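Local coordinates for protein M32 carboxypeptidase (Pyrococcus furiosus, PDB 1KA2) that removes amino acids one after another from the C-terminus of peptides, with broad specificity, using a catalytic cobalt ion in each subunit of a homodimer, at residues 178-183 with 391-396; 189-194 with 345-350; 245-250 with 283-288. One frame throughout, in Å; residues are numbered along the deposited sequence.

In the fold
Following the chain from the N terminus, the first segment used lies on helix 169-192, which supplies one side of both contact 1 and contact 2. Past it lie the small three-stranded sheet and helix 261-278; here contact 3 closes the shortest loop, joining the hairpin turn and strand start 245-250 to the bend 283-288. The loop 345-350 then returns to the end of helix 169-192 in contact 2, and helix 383-395 meets the middle of the same helix in contact 1, so the three closures nest without crossing. Contacts 1 and 2 adjoin, their centres 12 Å apart, with Leu395 packed on Pro347. Contact 3 lies across the chain's centre, about 41 Å from contact 1 between centres, at the dimer interface.

Contact 1 of 3, residues 178-183 with 391-396; sequences VLEKKL and MERLLG
Glu180 and Arg393 span the gap between helices 169-192 and 383-395 with a salt bridge, NH1 of Arg393 lying 2.8 Å from OE2 of Glu180. The N-H points almost straight at the oxygen, at 173°, and meets it nearly in line with its C-O bond. Although the acceptor lies in the guanidinium plane, at its edge, the carboxylate plane is turned 67° from it, so one oxygen takes the contact instead of both sharing a flat, two-pronged pair. Glutamate suits its place because its chain, extended beyond CG, carries the carboxylate across to the other helix. Arginine suits the facing one because its long chain can leave the helix with CG anti to the backbone N (chi1 175°), bend at chi3 and still deliver a charge. The tight part includes buried Leu394, whose CD2 sits 3.8 Å from Glu180 OE2 and lies over one guanidinium face, offset toward its rim, so that a methyl flanks the ion pair. Toward solvent the contact is looser, for Arg393 is exposed, and its NE is paired with Glu390 of its own helix, so two carboxylates share its positive charge. The backbones stay well apart, the nearest CA atoms, of Glu180 and Leu394, being 8.9 Å from each other. This is the partly buried interhelical salt bridge of a mostly helical fold, joining two helices far apart in sequence.

Contact 2 of 3, residues 189-194 with 345-350; sequences KILEEG and VRPDFI
Leu191 and Pro347 meet tip to tip, CD2 of the leucine standing 3.5 Å from CD of the proline ring and its CD1 4.1 Å from the same carbon. Leucine suits the spot because its forked end offers two methyls to one ring carbon; with CG anti to the carbonyl carbon (chi1 -70°), the fork extends from the helix toward the loop. Proline presents a compact hydrocarbon surface, and its ring restricts the backbone of the loop at this point. Beside this pair, Val345 turns its side chain toward the helix and offers CG1 to two neighbours, Ile190 CG2 and Leu191 CD2, each at 4.3 Å. These branched residues pack methyl against methyl, so the side-chain contacts are apolar, although Leu191 CD2 also comes within 4.2 Å of the carbonyl O of Val345. In the next shell, Tyr498 of helix 488-498 touches both Ile190 and Val345, extending the apolar cluster toward the C terminus of the chain, while Leu395 of helix 383-395 packs on Pro347. Polar bonds outside the cluster fix the loop: the backbone of Val345 is hydrogen-bonded to Pro197, and Arg346, whose CB is directed away from the helix, donates its backbone N-H to Asp355 OD1 and pairs with Glu203 through NH2. The whole is hydrophobic packing of an extended loop against the C-terminal end of helix 169-192, in the helical M32 carboxypeptidase fold.

Contact 3 of 3, residues 245-250 with 283-288; sequences GIRDVR and RFMFTP
In the tight turn of a beta hairpin, where a type I turn from Gly245 to Asp248 links strands 241-243 and 248-253, Ile246 and Arg247 touch Met285 in the loop after helix 261-278, the helix that bears the HEXXH motif. Ile246, buried, places CD1 4.1 Å from the CA of Met285 and 4.2 Å from its CB, a branched hydrocarbon side chain filling the apolar part of the contact. Met285 sits in a type II turn from Phe284 to Thr287, and suits its site through its flexible thioether: with CG anti to the backbone N (chi1 -157°), the chain runs out and then bends at chi3, crossing Arg247 at about a right angle. Asp248, which opens the DXRXT motif, closes the hairpin turn. Glu45 of the second subunit accepts from the backbone N of both Ile246 and Arg247, placing the turn at the dimer interface. Arginine suits position 247 because its long chain, extended from CG to NE, reaches Glu282 with its charge while its flat end takes a methyl: Met285 CE lies over one face of the guanidinium, 3.7 Å from Arg247 NE.

Contact 1 of 3, residues 178-183 with 391-396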
loop_
_atom_site.group_PDB
_atom_site.type_symbol
_atom_site.label_atom_id
_atom_site.label_comp_id
_atom_site.label_asym_id
_atom_site.label_seq_id
_atom_site.Cartn_x
_atom_site.Cartn_y
_atom_site.Cartn_z
ATOM N N VAL A 178 -1.486 -35.728 26.157
ATOM C CA VAL A 178 -0.098 -36.153 26.050
ATOM C C VAL A 178 0.828 -35.110 26.668
ATOM O O VAL A 178 1.878 -35.447 27.216
ATOM C CB VAL A 178 0.292 -36.362 24.573
ATOM C CG1 VAL A 178 1.805 -36.491 24.437
ATOM C CG2 VAL A 178 -0.402 -37.595 24.031
ATOM N N LEU A 179 0.440 -33.842 26.573
ATOM C CA LEU A 179 1.242 -32.759 27.134
ATOM C C LEU A 179 1.100 -32.692 28.649
ATOM O O LEU A 179 2.097 -32.608 29.364
ATOM C CB LEU A 179 0.839 -31.418 26.506
ATOM C CG LEU A 179 1.706 -30.868 25.359
ATOM C CD1 LEU A 179 2.404 -31.989 24.615
ATOM C CD2 LEU A 179 0.835 -30.051 24.414
ATOM N N GLU A 180 -0.134 -32.742 29.140
ATOM C CA GLU A 180 -0.366 -32.683 30.577
ATOM C C GLU A 180 0.266 -33.815 31.391
ATOM O O GLU A 180 0.586 -33.626 32.565
ATOM C CB GLU A 180 -1.865 -32.621 30.877
ATOM C CG GLU A 180 -2.391 -31.207 30.965
ATOM C CD GLU A 180 -3.748 -31.120 31.634
ATOM O OE1 GLU A 180 -4.761 -31.477 30.991
ATOM O OE2 GLU A 180 -3.794 -30.695 32.812
ATOM N N LYS A 181 0.461 -34.981 30.783
ATOM C CA LYS A 181 1.053 -36.107 31.510
ATOM C C LYS A 181 2.548 -36.289 31.229
ATOM O O LYS A 181 3.278 -36.864 32.040
ATOM C CB LYS A 181 0.310 -37.401 31.167
ATOM C CG LYS A 181 -1.220 -37.291 31.233
ATOM C CD LYS A 181 -1.755 -37.068 32.651
ATOM C CE LYS A 181 -1.734 -38.349 33.478
ATOM N NZ LYS A 181 -2.396 -38.161 34.803
ATOM N N LYS A 182 3.011 -35.782 30.092
ATOM C CA LYS A 182 4.410 -35.936 29.735
ATOM C C LYS A 182 5.228 -34.651 29.703
ATOM O O LYS A 182 6.410 -34.660 30.044
ATOM C CB LYS A 182 4.493 -36.667 28.394
ATOM C CG LYS A 182 3.703 -37.966 28.433
ATOM C CD LYS A 182 3.825 -38.799 27.173
ATOM C CE LYS A 182 3.069 -40.113 27.351
ATOM N NZ LYS A 182 3.089 -40.941 26.122
ATOM N N LEU A 183 4.603 -33.545 29.313
ATOM C CA LEU A 183 5.309 -32.268 29.244
ATOM C C LEU A 183 5.301 -31.564 30.592
ATOM O O LEU A 183 6.286 -30.959 30.989
ATOM C CB LEU A 183 4.661 -31.361 28.192
ATOM C CG LEU A 183 5.535 -30.352 27.442
ATOM C CD1 LEU A 183 4.618 -29.396 26.696
ATOM C CD2 LEU A 183 6.427 -29.584 28.391
ATOM N N MET A 391 -4.643 -21.050 35.814
ATOM C CA MET A 391 -3.294 -20.500 35.765
ATOM C C MET A 391 -2.526 -21.022 36.973
ATOM O O MET A 391 -1.317 -21.277 36.904
ATOM C CB MET A 391 -3.329 -18.967 35.829
ATOM C CG MET A 391 -3.489 -18.261 34.484
ATOM S SD MET A 391 -2.091 -18.581 33.390
ATOM C CE MET A 391 -0.751 -17.674 34.230
ATOM N N GLU A 392 -3.240 -21.178 38.084
ATOM C CA GLU A 392 -2.614 -21.638 39.310
ATOM C C GLU A 392 -2.363 -23.132 39.300
ATOM O O GLU A 392 -1.356 -23.593 39.822
ATOM C CB GLU A 392 -3.473 -21.263 40.515
ATOM C CG GLU A 392 -2.745 -21.400 41.829
ATOM C CD GLU A 392 -3.621 -21.045 43.002
ATOM O OE1 GLU A 392 -4.155 -19.915 43.026
ATOM O OE2 GLU A 392 -3.779 -21.899 43.898
ATOM N N ARG A 393 -3.273 -23.885 38.694
ATOM C CA ARG A 393 -3.136 -25.335 38.620
ATOM C C ARG A 393 -2.054 -25.808 37.640
ATOM O O ARG A 393 -1.489 -26.887 37.820
ATOM C CB ARG A 393 -4.467 -25.965 38.224
ATOM C CG ARG A 393 -4.393 -27.469 37.999
ATOM C CD ARG A 393 -5.688 -27.990 37.419
ATOM N NE ARG A 393 -5.868 -27.609 36.017
ATOM C CZ ARG A 393 -5.419 -28.302 34.974
ATOM N NH1 ARG A 393 -4.751 -29.422 35.156
ATOM N NH2 ARG A 393 -5.667 -27.887 33.743
ATOM N N LEU A 394 -1.759 -25.013 36.611
ATOM C CA LEU A 394 -0.756 -25.396 35.613
ATOM C C LEU A 394 0.599 -24.733 35.806
ATOM O O LEU A 394 1.640 -25.349 35.615
ATOM C CB LEU A 394 -1.279 -25.073 34.210
ATOM C CG LEU A 394 -2.594 -25.725 33.763
ATOM C CD1 LEU A 394 -2.988 -25.147 32.406
ATOM C CD2 LEU A 394 -2.445 -27.246 33.703
ATOM N N LEU A 395 0.591 -23.458 36.160
ATOM C CA LEU A 395 1.851 -22.750 36.360
ATOM C C LEU A 395 2.153 -22.286 37.792
ATOM O O LEU A 395 3.127 -21.565 38.021
ATOM C CB LEU A 395 1.932 -21.567 35.373
ATOM C CG LEU A 395 1.943 -22.013 33.904
ATOM C CD1 LEU A 395 1.719 -20.806 32.965
ATOM C CD2 LEU A 395 3.274 -22.704 33.635
ATOM N N GLY A 396 1.310 -22.662 38.746
ATOM C CA GLY A 396 1.562 -22.270 40.125
ATOM C C GLY A 396 1.420 -20.806 40.507
ATOM O O GLY A 396 1.523 -20.442 41.682
#

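Contact 2 of 3, residues 189-194 with 345-350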
loop_
_atom_site.group_PDB
_atom_site.type_symbol
_atom_site.label_atom_id
_atom_site.label_comp_id
_atom_site.label_asym_id
_atom_site.label_seq_id
_atom_site.Cartn_x
_atom_site.Cartn_y
_atom_site.Cartn_z
ATOM N N LYS A 189 10.497 -30.690 36.652
ATOM C CA LYS A 189 11.881 -31.123 36.819
ATOM C C LYS A 189 12.849 -30.016 36.402
ATOM O O LYS A 189 13.800 -29.704 37.123
ATOM C CB LYS A 189 12.148 -32.383 35.988
ATOM C CG LYS A 189 13.488 -33.052 36.287
ATOM C CD LYS A 189 13.523 -33.619 37.706
ATOM C CE LYS A 189 14.836 -33.292 38.414
ATOM N NZ LYS A 189 14.854 -33.826 39.809
ATOM N N ILE A 190 12.603 -29.425 35.234
ATOM C CA ILE A 190 13.448 -28.349 34.724
ATOM C C ILE A 190 13.513 -27.200 35.725
ATOM O O ILE A 190 14.590 -26.703 36.054
ATOM C CB ILE A 190 12.905 -27.797 33.386
ATOM C CG1 ILE A 190 13.140 -28.808 32.264
ATOM C CG2 ILE A 190 13.560 -26.462 33.064
ATOM C CD1 ILE A 190 12.546 -28.390 30.933
ATOM N N LEU A 191 12.345 -26.788 36.197
ATOM C CA LEU A 191 12.225 -25.689 37.143
ATOM C C LEU A 191 12.874 -25.935 38.499
ATOM O O LEU A 191 13.267 -24.986 39.175
ATOM C CB LEU A 191 10.746 -25.355 37.358
ATOM C CG LEU A 191 9.982 -24.699 36.209
ATOM C CD1 LEU A 191 8.483 -24.764 36.469
ATOM C CD2 LEU A 191 10.444 -23.260 36.070
ATOM N N GLU A 192 12.990 -27.197 38.904
ATOM C CA GLU A 192 13.567 -27.490 40.211
ATOM C C GLU A 192 15.068 -27.780 40.252
ATOM O O GLU A 192 15.675 -27.711 41.320
ATOM C CB GLU A 192 12.792 -28.633 40.886
ATOM C CG GLU A 192 12.808 -29.966 40.152
ATOM C CD GLU A 192 11.934 -31.014 40.835
ATOM O OE1 GLU A 192 10.691 -30.858 40.834
ATOM O OE2 GLU A 192 12.487 -31.992 41.383
ATOM N N GLU A 193 15.677 -28.082 39.111
ATOM C CA GLU A 193 17.109 -28.364 39.113
ATOM C C GLU A 193 17.985 -27.121 38.956
ATOM O O GLU A 193 19.214 -27.205 39.006
ATOM C CB GLU A 193 17.462 -29.378 38.022
ATOM C CG GLU A 193 18.943 -29.741 38.016
ATOM C CD GLU A 193 19.429 -30.246 39.371
ATOM O OE1 GLU A 193 19.141 -31.415 39.706
ATOM O OE2 GLU A 193 20.088 -29.471 40.101
ATOM N N GLY A 194 17.362 -25.965 38.771
ATOM C CA GLY A 194 18.138 -24.752 38.614
ATOM C C GLY A 194 18.949 -24.799 37.336
ATOM O O GLY A 194 19.809 -23.951 37.107
ATOM N N VAL A 345 13.569 -20.253 31.045
ATOM C CA VAL A 345 12.304 -20.932 31.287
ATOM C C VAL A 345 11.740 -20.367 32.569
ATOM O O VAL A 345 12.392 -20.405 33.607
ATOM C CB VAL A 345 12.475 -22.446 31.437
ATOM C CG1 VAL A 345 11.137 -23.078 31.810
ATOM C CG2 VAL A 345 12.988 -23.039 30.135
ATOM N N ARG A 346 10.532 -19.824 32.491
ATOM C CA ARG A 346 9.918 -19.233 33.662
ATOM C C ARG A 346 8.412 -19.088 33.535
ATOM O O ARG A 346 7.912 -18.348 32.692
ATOM C CB ARG A 346 10.566 -17.870 33.939
ATOM C CG ARG A 346 9.626 -16.787 34.425
ATOM C CD ARG A 346 9.649 -15.612 33.456
ATOM N NE ARG A 346 10.940 -14.932 33.463
ATOM C CZ ARG A 346 11.351 -14.088 32.520
ATOM N NH1 ARG A 346 10.573 -13.813 31.478
ATOM N NH2 ARG A 346 12.543 -13.512 32.620
ATOM N N PRO A 347 7.661 -19.826 34.360
ATOM C CA PRO A 347 6.209 -19.691 34.264
ATOM C C PRO A 347 5.907 -18.238 34.611
ATOM O O PRO A 347 6.497 -17.685 35.541
ATOM C CB PRO A 347 5.698 -20.689 35.309
ATOM C CG PRO A 347 6.828 -20.772 36.299
ATOM C CD PRO A 347 8.039 -20.798 35.400
ATOM N N ASP A 348 5.026 -17.611 33.839
ATOM C CA ASP A 348 4.677 -16.217 34.062
ATOM C C ASP A 348 3.262 -15.983 33.543
ATOM O O ASP A 348 2.682 -16.842 32.881
ATOM C CB ASP A 348 5.663 -15.295 33.335
ATOM C CG ASP A 348 5.998 -14.039 34.132
ATOM O OD1 ASP A 348 5.165 -13.602 34.953
ATOM O OD2 ASP A 348 7.093 -13.474 33.926
ATOM N N PHE A 349 2.721 -14.810 33.842
ATOM C CA PHE A 349 1.362 -14.462 33.464
ATOM C C PHE A 349 1.011 -14.271 31.991
ATOM O O PHE A 349 -0.065 -14.678 31.562
ATOM C CB PHE A 349 0.951 -13.200 34.219
ATOM C CG PHE A 349 0.833 -13.394 35.701
ATOM C CD1 PHE A 349 1.104 -12.349 36.572
ATOM C CD2 PHE A 349 0.440 -14.618 36.227
ATOM C CE1 PHE A 349 0.985 -12.522 37.946
ATOM C CE2 PHE A 349 0.318 -14.798 37.598
ATOM C CZ PHE A 349 0.593 -13.750 38.459
ATOM N N ILE A 350 1.909 -13.664 31.223
ATOM C CA ILE A 350 1.627 -13.354 29.824
ATOM C C ILE A 350 1.998 -14.384 28.770
ATOM O O ILE A 350 3.160 -14.697 28.553
ATOM C CB ILE A 350 2.272 -11.998 29.439
ATOM C CG1 ILE A 350 1.970 -10.960 30.524
ATOM C CG2 ILE A 350 1.752 -11.525 28.091
ATOM C CD1 ILE A 350 0.503 -10.810 30.839
#

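Contact 3 of 3, residues 245-250 with 283-288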
loop_
_atom_site.group_PDB
_atom_site.type_symbol
_atom_site.label_atom_id
_atom_site.label_comp_id
_atom_site.label_asym_id
_atom_site.label_seq_id
_atom_site.Cartn_x
_atom_site.Cartn_y
_atom_site.Cartn_z
ATOM N N GLY A 245 1.797 -11.440 -2.915
ATOM C CA GLY A 245 1.919 -12.403 -3.994
ATOM C C GLY A 245 3.068 -13.361 -3.716
ATOM O O GLY A 245 3.752 -13.246 -2.688
ATOM N N ILE A 246 3.281 -14.311 -4.622
ATOM C CA ILE A 246 4.369 -15.277 -4.472
ATOM C C ILE A 246 5.717 -14.564 -4.604
ATOM O O ILE A 246 6.712 -14.971 -4.017
ATOM C CB ILE A 246 4.275 -16.384 -5.555
ATOM C CG1 ILE A 246 3.005 -17.211 -5.340
ATOM C CG2 ILE A 246 5.515 -17.271 -5.512
ATOM C CD1 ILE A 246 2.782 -18.293 -6.398
ATOM N N ARG A 247 5.739 -13.487 -5.376
ATOM C CA ARG A 247 6.961 -12.730 -5.596
ATOM C C ARG A 247 6.953 -11.423 -4.821
ATOM O O ARG A 247 7.683 -10.492 -5.172
ATOM C CB ARG A 247 7.132 -12.430 -7.089
ATOM C CG ARG A 247 7.221 -13.676 -7.975
ATOM C CD ARG A 247 7.304 -13.302 -9.465
ATOM N NE ARG A 247 7.292 -14.470 -10.350
ATOM C CZ ARG A 247 7.293 -14.395 -11.680
ATOM N NH1 ARG A 247 7.304 -13.215 -12.274
ATOM N NH2 ARG A 247 7.284 -15.496 -12.415
ATOM N N ASP A 248 6.124 -11.340 -3.783
ATOM C CA ASP A 248 6.056 -10.127 -2.972
ATOM C C ASP A 248 5.534 -10.490 -1.588
ATOM O O ASP A 248 4.332 -10.467 -1.360
ATOM C CB ASP A 248 5.121 -9.095 -3.627
ATOM C CG ASP A 248 5.229 -7.720 -2.994
ATOM O OD1 ASP A 248 5.910 -7.587 -1.959
ATOM O OD2 ASP A 248 4.631 -6.757 -3.532
ATOM N N VAL A 249 6.438 -10.825 -0.672
ATOM C CA VAL A 249 6.048 -11.209 0.684
ATOM C C VAL A 249 6.778 -10.307 1.662
ATOM O O VAL A 249 7.992 -10.120 1.563
ATOM C CB VAL A 249 6.392 -12.692 0.961
ATOM C CG1 VAL A 249 5.915 -13.099 2.358
ATOM C CG2 VAL A 249 5.746 -13.568 -0.099
ATOM N N ARG A 250 6.039 -9.755 2.618
ATOM C CA ARG A 250 6.614 -8.819 3.561
ATOM C C ARG A 250 6.415 -9.154 5.033
ATOM O O ARG A 250 5.368 -9.667 5.433
ATOM C CB ARG A 250 6.042 -7.437 3.264
ATOM C CG ARG A 250 6.112 -7.096 1.781
ATOM C CD ARG A 250 5.683 -5.669 1.463
ATOM N NE ARG A 250 5.576 -5.472 0.023
ATOM C CZ ARG A 250 5.164 -4.347 -0.555
ATOM N NH1 ARG A 250 4.808 -3.293 0.184
ATOM N NH2 ARG A 250 5.112 -4.274 -1.880
ATOM N N ARG A 283 3.072 -22.039 -10.565
ATOM C CA ARG A 283 2.093 -22.482 -11.543
ATOM C C ARG A 283 0.691 -22.289 -10.951
ATOM O O ARG A 283 -0.302 -22.408 -11.659
ATOM C CB ARG A 283 2.312 -23.953 -11.895
ATOM C CG ARG A 283 3.670 -24.236 -12.512
ATOM C CD ARG A 283 3.904 -25.728 -12.661
ATOM N NE ARG A 283 3.935 -26.390 -11.365
ATOM C CZ ARG A 283 3.895 -27.706 -11.199
ATOM N NH1 ARG A 283 3.826 -28.503 -12.254
ATOM N NH2 ARG A 283 3.913 -28.221 -9.982
ATOM N N PHE A 284 0.629 -21.989 -9.649
ATOM C CA PHE A 284 -0.637 -21.779 -8.931
ATOM C C PHE A 284 -0.956 -20.285 -8.719
ATOM O O PHE A 284 -1.956 -19.930 -8.076
ATOM C CB PHE A 284 -0.598 -22.473 -7.552
ATOM C CG PHE A 284 -0.231 -23.944 -7.599
ATOM C CD1 PHE A 284 -0.298 -24.670 -8.791
ATOM C CD2 PHE A 284 0.170 -24.607 -6.438
ATOM C CE1 PHE A 284 0.030 -26.025 -8.823
ATOM C CE2 PHE A 284 0.500 -25.971 -6.460
ATOM C CZ PHE A 284 0.431 -26.679 -7.651
ATOM N N MET A 285 -0.105 -19.413 -9.257
ATOM C CA MET A 285 -0.280 -17.968 -9.116
ATOM C C MET A 285 -1.691 -17.530 -9.525
ATOM O O MET A 285 -2.198 -17.941 -10.572
ATOM C CB MET A 285 0.776 -17.252 -9.969
ATOM C CG MET A 285 1.092 -15.834 -9.551
ATOM S SD MET A 285 2.321 -15.068 -10.636
ATOM C CE MET A 285 3.843 -15.702 -9.932
ATOM N N PHE A 286 -2.321 -16.695 -8.697
ATOM C CA PHE A 286 -3.686 -16.203 -8.956
ATOM C C PHE A 286 -4.806 -17.217 -8.664
ATOM O O PHE A 286 -5.982 -16.921 -8.889
ATOM C CB PHE A 286 -3.823 -15.747 -10.410
ATOM C CG PHE A 286 -2.717 -14.868 -10.862
ATOM C CD1 PHE A 286 -1.860 -15.281 -11.873
ATOM C CD2 PHE A 286 -2.502 -13.635 -10.253
ATOM C CE1 PHE A 286 -0.791 -14.471 -12.276
ATOM C CE2 PHE A 286 -1.447 -12.824 -10.644
ATOM C CZ PHE A 286 -0.587 -13.242 -11.659
ATOM N N THR A 287 -4.445 -18.396 -8.164
ATOM C CA THR A 287 -5.431 -19.438 -7.872
ATOM C C THR A 287 -5.556 -19.713 -6.378
ATOM O O THR A 287 -4.633 -19.461 -5.609
ATOM C CB THR A 287 -5.050 -20.767 -8.523
ATOM O OG1 THR A 287 -4.010 -21.383 -7.759
ATOM C CG2 THR A 287 -4.568 -20.544 -9.941
ATOM N N PRO A 288 -6.701 -20.267 -5.954
ATOM C CA PRO A 288 -6.940 -20.580 -4.538
ATOM C C PRO A 288 -6.085 -21.680 -3.895
ATOM O O PRO A 288 -6.185 -21.893 -2.690
ATOM C CB PRO A 288 -8.434 -20.900 -4.500
ATOM C CG PRO A 288 -8.728 -21.370 -5.877
ATOM C CD PRO A 288 -7.933 -20.447 -6.744
#